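PDB 2A6X: Emp46p from Saccharomyces cerevisiae, which acts as a calcium-independent, carbohydrate-recognising cargo receptor and is involved in the secretion of glycoproteins. Local coordinates for residues N109-L114 with A127-G132; L114-D119 with D137-P142; L31-K36 with N49-L54. The protein carries 1 engineered substitution. All coordinates share one frame; numbering follows the deposited sequence.

Contact 1. Residues N109-L114 with A127-G132; sequences NGLMIL and AFLNDG. Engineered in segment 127-132: F128 (natural residue Tyr).
The ring of F128, an engineered residue in place of the natural Tyr, meets M112 and L114 across two neighbouring antiparallel strands. M112 O lies at the ring edge, in its plane. M112 CE approaches obliquely and comes within 3.4 Å of F128 CD2. L114 CD2 also comes in obliquely, 4.1 Å from F128 CE2. The strands belong to one sheet of the lectin beta sandwich, in the legume-like lectin family. The N-to-C directions of strands 111-114 and 127-131 are 158° apart, close to antiparallel.

M112 and F128 face each other as a hydrogen-bonded pair, and their side chains lie alongside, pointing the same way. The M112 chain is straight as far as SD. It then bends at chi3 (70°), which turns the terminal methyl toward the ring. The backbones of this pair are joined twice, by M112 N to F128 O at 3.0 Å and F128 N to M112 O at 2.8 Å. M112 O thus has two neighbours, the F128 N-H and the edge of the F128 ring.

The opposite side of the sheet carries L111, I113, A127 and L129. L111 CD1 sits 4.3 Å from L129 CD2. I113 also packs on L160 and L162 of strand 158-165, so this side looks into the sandwich.

Toward the other end, G110 pairs with N130 through two further backbone bonds. G110 has a positive phi, which glycine takes up readily. N130 ND2 is hydrogen-bonded to K134 O. Next to this pair, N109 CA makes a CA-H...O contact of 3.2 Å with N130 O, the same oxygen that accepts from G110 N.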
# COMPACT_ATOMS: atom_id res chain seq x y z
N ASN A 109 -3.41 -14.27 -0.25
CA ASN A 109 -4.35 -14.33 0.85
C ASN A 109 -4.24 -13.01 1.62
O ASN A 109 -3.30 -12.79 2.37
CB ASN A 109 -4.02 -15.51 1.77
CG ASN A 109 -5.14 -15.83 2.73
OD1 ASN A 109 -5.38 -17.00 3.04
ND2 ASN A 109 -5.83 -14.81 3.22
N GLY A 110 -5.19 -12.12 1.38
CA GLY A 110 -5.25 -10.89 2.12
C GLY A 110 -5.95 -9.76 1.39
O GLY A 110 -6.90 -10.00 0.66
N LEU A 111 -5.47 -8.54 1.62
CA LEU A 111 -6.12 -7.32 1.17
C LEU A 111 -5.18 -6.50 0.31
O LEU A 111 -4.04 -6.24 0.69
CB LEU A 111 -6.59 -6.49 2.37
CG LEU A 111 -7.05 -5.06 2.10
CD1 LEU A 111 -8.40 -5.05 1.32
CD2 LEU A 111 -7.14 -4.21 3.38
N MET A 112 -5.66 -6.15 -0.88
CA MET A 112 -4.94 -5.26 -1.78
C MET A 112 -5.78 -3.99 -2.01
O MET A 112 -6.94 -4.08 -2.44
CB MET A 112 -4.72 -5.97 -3.12
CG MET A 112 -3.90 -5.12 -4.07
SD MET A 112 -3.67 -5.77 -5.77
CE MET A 112 -5.25 -5.61 -6.41
N ILE A 113 -5.21 -2.82 -1.73
CA ILE A 113 -5.83 -1.53 -2.02
C ILE A 113 -5.03 -0.90 -3.16
O ILE A 113 -3.84 -0.70 -3.04
CB ILE A 113 -5.84 -0.61 -0.78
CG1 ILE A 113 -6.60 -1.32 0.35
CG2 ILE A 113 -6.46 0.72 -1.09
CD1 ILE A 113 -6.47 -0.65 1.70
N LEU A 114 -5.71 -0.62 -4.26
CA LEU A 114 -5.02 -0.30 -5.49
C LEU A 114 -5.40 1.06 -5.99
O LEU A 114 -6.59 1.37 -6.11
CB LEU A 114 -5.37 -1.36 -6.53
CG LEU A 114 -4.85 -1.17 -7.95
CD1 LEU A 114 -3.35 -1.19 -8.05
CD2 LEU A 114 -5.42 -2.30 -8.84
N ALA A 127 -10.49 -1.81 -3.80
CA ALA A 127 -10.05 -2.69 -2.73
C ALA A 127 -10.49 -4.13 -3.04
O ALA A 127 -11.65 -4.35 -3.38
CB ALA A 127 -10.61 -2.24 -1.41
N PHE A 128 -9.57 -5.06 -2.88
CA PHE A 128 -9.76 -6.46 -3.27
C PHE A 128 -9.38 -7.39 -2.12
O PHE A 128 -8.36 -7.20 -1.45
CB PHE A 128 -8.89 -6.84 -4.48
CG PHE A 128 -9.10 -6.01 -5.70
CD1 PHE A 128 -9.89 -6.47 -6.75
CD2 PHE A 128 -8.48 -4.78 -5.84
CE1 PHE A 128 -10.08 -5.68 -7.89
CE2 PHE A 128 -8.67 -4.01 -6.96
CZ PHE A 128 -9.46 -4.47 -8.00
N LEU A 129 -10.17 -8.44 -1.94
CA LEU A 129 -9.80 -9.54 -1.08
C LEU A 129 -9.52 -10.79 -1.90
O LEU A 129 -10.17 -11.04 -2.92
CB LEU A 129 -10.96 -9.86 -0.14
CG LEU A 129 -11.26 -8.85 0.92
CD1 LEU A 129 -12.67 -9.07 1.49
CD2 LEU A 129 -10.18 -8.90 1.99
N ASN A 130 -8.54 -11.57 -1.46
CA ASN A 130 -8.32 -12.90 -2.01
C ASN A 130 -7.99 -13.83 -0.85
O ASN A 130 -7.38 -13.41 0.12
CB ASN A 130 -7.19 -12.86 -3.05
CG ASN A 130 -7.18 -14.08 -3.97
OD1 ASN A 130 -7.90 -15.06 -3.75
ND2 ASN A 130 -6.35 -14.02 -5.02
N ASP A 131 -8.45 -15.08 -0.93
CA ASP A 131 -8.23 -16.06 0.15
C ASP A 131 -7.16 -17.12 -0.16
O ASP A 131 -7.10 -18.17 0.50
CB ASP A 131 -9.55 -16.73 0.54
CG ASP A 131 -10.19 -17.54 -0.59
OD1 ASP A 131 -9.66 -17.60 -1.72
OD2 ASP A 131 -11.25 -18.18 -0.41
N GLY A 132 -6.33 -16.86 -1.17
CA GLY A 132 -5.22 -17.74 -1.51
C GLY A 132 -5.56 -18.89 -2.46
O GLY A 132 -4.65 -19.62 -2.87

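Contact 2. Residues L114-D119 with D137-P142; sequences LLRLDD and DIESSP
R116 and E139 meet with their flat groups turned 58° apart, the guanidinium against the carboxylate. R116 NH1 gives a hydrogen bond of 3.2 Å to E139 OE1, within a salt bridge. The carboxylate oxygen is met on its syn side, 25° out of plane. Two longer bonds, from NH1 and NH2 to E139 OE2, are weak. The E139 chain folds at chi2 (-58°), which swings the carboxylate back to the arginine.

I138 and R116 slide past each other in opposite directions. I138 CG1 lies over one guanidinium face, offset toward the rim and 3.7 Å from R116 NH2. D118 CA lies over the opposite face, also toward the rim, so the guanidinium sits between its own segment and 137-142. I138 CD1 meets L114 CD2 tip to tip at 4.0 Å.

R116 has a second, weak salt-bridge partner in D118, making a network of R116, D118 and E139. The charge of R116 probably steadies both carboxylates. D119 and E139 cross with their carboxylate planes nearly perpendicular. D119 OD2 and E139 OE2 are 3.3 Å apart, a close approach of like charges. K82 forms a salt bridge with D119 OD2 and a long, weak ion pair with E139 OE1, which would probably ease that repulsion.

Waters link D118 to residues 138-141. One joins D118 OD2 to S141 OG. Another lies 2.6 Å from D118 OD1 and is also within bonding distance of I138 O and S141 OG; it has more acceptors in reach than protons to give.

The 3-10 segment 138-140 lies in the loop between strands 124-131 and 145-148, beside strand 124-131. The contact ties this loop to the corner at R116, between strands 111-115 and 117-118.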
# COMPACT_ATOMS: atom_id res chain seq x y z
N LEU A 114 -5.71 -0.62 -4.26
CA LEU A 114 -5.02 -0.30 -5.49
C LEU A 114 -5.40 1.06 -5.99
O LEU A 114 -6.59 1.37 -6.11
CB LEU A 114 -5.37 -1.36 -6.53
CG LEU A 114 -4.85 -1.17 -7.95
CD1 LEU A 114 -3.35 -1.19 -8.05
CD2 LEU A 114 -5.42 -2.30 -8.84
N LEU A 115 -4.39 1.89 -6.27
CA LEU A 115 -4.57 3.15 -6.97
C LEU A 115 -4.15 2.94 -8.42
O LEU A 115 -3.01 2.61 -8.71
CB LEU A 115 -3.73 4.27 -6.35
CG LEU A 115 -4.31 4.91 -5.09
CD1 LEU A 115 -4.39 3.91 -3.93
CD2 LEU A 115 -3.51 6.11 -4.72
N ARG A 116 -5.11 3.06 -9.32
CA ARG A 116 -4.81 2.86 -10.73
C ARG A 116 -5.88 3.54 -11.56
O ARG A 116 -6.82 4.07 -11.03
CB ARG A 116 -4.71 1.37 -11.06
CG ARG A 116 -6.01 0.62 -11.25
CD ARG A 116 -5.87 -0.57 -12.18
NE ARG A 116 -7.08 -1.37 -12.22
CZ ARG A 116 -7.39 -2.20 -13.22
NH1 ARG A 116 -6.58 -2.32 -14.28
NH2 ARG A 116 -8.52 -2.90 -13.18
N LEU A 117 -5.70 3.49 -12.88
CA LEU A 117 -6.76 3.83 -13.82
C LEU A 117 -7.53 2.58 -14.19
O LEU A 117 -7.11 1.79 -15.03
CB LEU A 117 -6.17 4.47 -15.07
CG LEU A 117 -5.23 5.64 -14.86
CD1 LEU A 117 -4.89 6.24 -16.21
CD2 LEU A 117 -5.79 6.67 -13.92
N ASP A 118 -8.64 2.38 -13.50
CA ASP A 118 -9.51 1.25 -13.74
C ASP A 118 -10.22 1.50 -15.08
O ASP A 118 -10.57 2.62 -15.39
CB ASP A 118 -10.47 1.14 -12.55
CG ASP A 118 -11.43 0.01 -12.69
OD1 ASP A 118 -11.18 -1.09 -12.14
OD2 ASP A 118 -12.49 0.15 -13.34
N ASP A 119 -10.37 0.45 -15.89
CA ASP A 119 -10.91 0.59 -17.24
C ASP A 119 -12.30 1.21 -17.24
O ASP A 119 -12.67 1.92 -18.19
CB ASP A 119 -10.95 -0.77 -17.96
CG ASP A 119 -9.69 -1.05 -18.77
OD1 ASP A 119 -9.70 -0.83 -20.00
OD2 ASP A 119 -8.65 -1.53 -18.27
N ASP A 137 -8.51 -11.74 -10.77
CA ASP A 137 -8.69 -11.22 -12.12
C ASP A 137 -9.19 -9.78 -12.07
O ASP A 137 -10.39 -9.52 -11.91
CB ASP A 137 -9.68 -12.08 -12.91
CG ASP A 137 -9.90 -11.57 -14.33
OD1 ASP A 137 -10.93 -11.93 -14.93
OD2 ASP A 137 -9.11 -10.79 -14.91
N ILE A 138 -8.25 -8.86 -12.25
CA ILE A 138 -8.49 -7.44 -12.02
C ILE A 138 -9.45 -6.84 -13.04
O ILE A 138 -10.25 -5.97 -12.71
CB ILE A 138 -7.12 -6.67 -12.00
CG1 ILE A 138 -7.17 -5.53 -10.99
CG2 ILE A 138 -6.72 -6.17 -13.38
CD1 ILE A 138 -6.90 -5.99 -9.58
N GLU A 139 -9.39 -7.33 -14.28
CA GLU A 139 -10.18 -6.74 -15.35
C GLU A 139 -11.63 -7.24 -15.35
O GLU A 139 -12.41 -6.83 -16.20
CB GLU A 139 -9.51 -6.94 -16.72
CG GLU A 139 -8.03 -6.57 -16.81
CD GLU A 139 -7.69 -5.11 -16.45
OE1 GLU A 139 -6.49 -4.83 -16.21
OE2 GLU A 139 -8.59 -4.25 -16.39
N SER A 140 -11.99 -8.10 -14.39
CA SER A 140 -13.40 -8.46 -14.16
C SER A 140 -14.11 -7.57 -13.10
O SER A 140 -15.27 -7.83 -12.76
CB SER A 140 -13.51 -9.94 -13.76
OG SER A 140 -13.31 -10.13 -12.37
N SER A 141 -13.42 -6.55 -12.59
CA SER A 141 -13.97 -5.64 -11.58
C SER A 141 -14.53 -6.30 -10.31
O SER A 141 -15.63 -5.96 -9.87
CB SER A 141 -15.06 -4.74 -12.21
OG SER A 141 -14.54 -3.94 -13.26
N PRO A 142 -13.77 -7.23 -9.70
CA PRO A 142 -14.25 -7.97 -8.51
C PRO A 142 -13.91 -7.31 -7.15
O PRO A 142 -13.89 -7.99 -6.13
CB PRO A 142 -13.50 -9.28 -8.65
CG PRO A 142 -12.17 -8.84 -9.16
CD PRO A 142 -12.43 -7.70 -10.10
O HOH W 1 -14.75 -1.15 -12.71
O HOH W 2 -10.93 -3.99 -11.08
O HOH W 3 -11.78 -3.35 -13.29

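Contact 3. Residues L31-K36 with N49-L54; sequences LGDKVK and NTKGSL
G32 and S53 form a hydrogen-bonded antiparallel pair between L31-K36 and N49-L54. G32 N to S53 O is 2.9 Å and nearly straight at the hydrogen. The return bond, S53 N to G32 O, comes from above the carbonyl plane. K34 N adds a third backbone bond to K51 O.

Apolar contacts gather at L54. Its CD2 lies 3.8 Å from L31 CG, with the two leucine side chains alongside and pointing the same way. V35 crosses L54 at about a right angle, and V35 CG2 is 4.0 Å from L54 CD2. F42 of strand 41-43 touches all three residues. Farther along, K34 CG lies 4.0 Å from T50 CG2, the two side chains crossing at about a right angle.

These strands are an antiparallel pair in the lectin beta sandwich. Strand 29-33 is outermost in its sheet within this chain, and strand 51-56 lies between it and strand 195-202. A type II' turn from G32 to V35 leads the chain out of the edge strand and toward strand 36-38 of the other sheet.

Polar and charged groups lie near the turn. A water gives a hydrogen to D33 OD2 at 2.7 Å and accepts one from S53 OG. S53 OG stands between its own backbone N and carbonyl carbon (chi1 58°), a position that also brings it 3.4 Å from G32 CA. D33 and K51 cross at a slant. K51 CE comes within 3.6 Å of D33 OD1, but K51 NZ stays beyond salt-bridge range and bonds to T98 OG1.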
# COMPACT_ATOMS: atom_id res chain seq x y z
N LEU A 31 13.64 -3.51 0.85
CA LEU A 31 13.54 -2.75 -0.37
C LEU A 31 13.57 -3.72 -1.53
O LEU A 31 14.54 -4.45 -1.71
CB LEU A 31 14.71 -1.75 -0.46
CG LEU A 31 14.54 -0.44 0.32
CD1 LEU A 31 14.34 -0.68 1.81
CD2 LEU A 31 15.73 0.50 0.09
N GLY A 32 12.49 -3.75 -2.31
CA GLY A 32 12.34 -4.71 -3.39
C GLY A 32 12.51 -4.09 -4.76
O GLY A 32 12.08 -2.95 -5.01
N ASP A 33 13.17 -4.84 -5.64
CA ASP A 33 13.36 -4.43 -7.03
C ASP A 33 14.01 -3.05 -7.15
O ASP A 33 15.07 -2.88 -6.60
CB ASP A 33 12.06 -4.61 -7.80
CG ASP A 33 11.69 -6.06 -7.92
OD1 ASP A 33 12.42 -6.77 -8.65
OD2 ASP A 33 10.78 -6.60 -7.28
N LYS A 34 13.39 -2.09 -7.84
CA LYS A 34 14.07 -0.85 -8.18
C LYS A 34 13.86 0.34 -7.22
O LYS A 34 14.32 1.45 -7.51
CB LYS A 34 13.68 -0.42 -9.60
CG LYS A 34 14.19 -1.33 -10.67
CD LYS A 34 15.73 -1.41 -10.67
CE LYS A 34 16.26 -1.82 -12.05
NZ LYS A 34 17.69 -1.42 -12.26
N VAL A 35 13.19 0.13 -6.09
CA VAL A 35 12.94 1.23 -5.16
C VAL A 35 14.26 1.86 -4.68
O VAL A 35 15.22 1.15 -4.43
CB VAL A 35 12.10 0.76 -3.94
CG1 VAL A 35 12.85 -0.26 -3.08
CG2 VAL A 35 11.69 1.96 -3.10
N LYS A 36 14.31 3.18 -4.60
CA LYS A 36 15.49 3.90 -4.17
C LYS A 36 15.13 5.10 -3.29
O LYS A 36 14.15 5.82 -3.55
CB LYS A 36 16.30 4.36 -5.38
CG LYS A 36 15.61 5.34 -6.28
CD LYS A 36 16.29 5.46 -7.66
CE LYS A 36 17.71 6.03 -7.58
NZ LYS A 36 17.73 7.50 -7.37
N ASN A 49 9.29 1.27 -17.15
CA ASN A 49 8.87 -0.10 -16.91
C ASN A 49 9.59 -0.73 -15.73
O ASN A 49 10.16 -1.83 -15.85
CB ASN A 49 9.08 -0.96 -18.16
CG ASN A 49 8.25 -0.51 -19.33
OD1 ASN A 49 7.02 -0.65 -19.34
ND2 ASN A 49 8.92 0.01 -20.34
N THR A 50 9.62 -0.01 -14.62
CA THR A 50 10.23 -0.52 -13.40
C THR A 50 9.17 -0.82 -12.37
O THR A 50 8.08 -0.27 -12.39
CB THR A 50 11.22 0.46 -12.79
OG1 THR A 50 10.62 1.75 -12.61
CG2 THR A 50 12.44 0.69 -13.69
N LYS A 51 9.53 -1.70 -11.46
CA LYS A 51 8.72 -2.02 -10.31
C LYS A 51 9.55 -1.83 -9.08
O LYS A 51 10.79 -1.88 -9.10
CB LYS A 51 8.15 -3.44 -10.40
CG LYS A 51 9.15 -4.54 -10.35
CD LYS A 51 8.52 -5.87 -10.79
CE LYS A 51 9.58 -6.96 -10.79
NZ LYS A 51 9.12 -8.20 -11.49
N GLY A 52 8.87 -1.62 -7.97
CA GLY A 52 9.53 -1.52 -6.68
C GLY A 52 8.57 -1.74 -5.56
O GLY A 52 7.36 -1.62 -5.73
N SER A 53 9.10 -2.06 -4.39
CA SER A 53 8.27 -2.37 -3.24
C SER A 53 8.98 -2.10 -1.93
O SER A 53 10.21 -2.08 -1.87
CB SER A 53 7.82 -3.82 -3.29
OG SER A 53 8.94 -4.69 -3.32
N LEU A 54 8.19 -1.83 -0.89
CA LEU A 54 8.69 -1.73 0.45
C LEU A 54 7.83 -2.65 1.29
O LEU A 54 6.63 -2.47 1.34
CB LEU A 54 8.56 -0.31 0.98
CG LEU A 54 9.37 0.75 0.26
CD1 LEU A 54 8.85 2.14 0.63
CD2 LEU A 54 10.86 0.62 0.61
O HOH W 4 8.95 -4.97 -6.11

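In the fold
All three contacts reach the same antiparallel sheet of the sandwich. Contacts 1 and 2 are continuous: they share L114, and their centres are 12 Å apart. I138 of contact 2 packs its CD1 against F128 CZ at 3.4 Å and against M112 CE at 3.6 Å. P142 CD adds a contact of 3.8 Å with F128 CE1. Contact 3 lies farther across the same sheet, at its 29-33 edge within this chain. Its centre is about 20 Å from that of contact 1 and 21 Å from that of contact 2, with nearest atoms about 11 Å away in both cases. The L31 side chain of contact 3 is about 4 Å from the potassium ion, whose site includes L26 and W29.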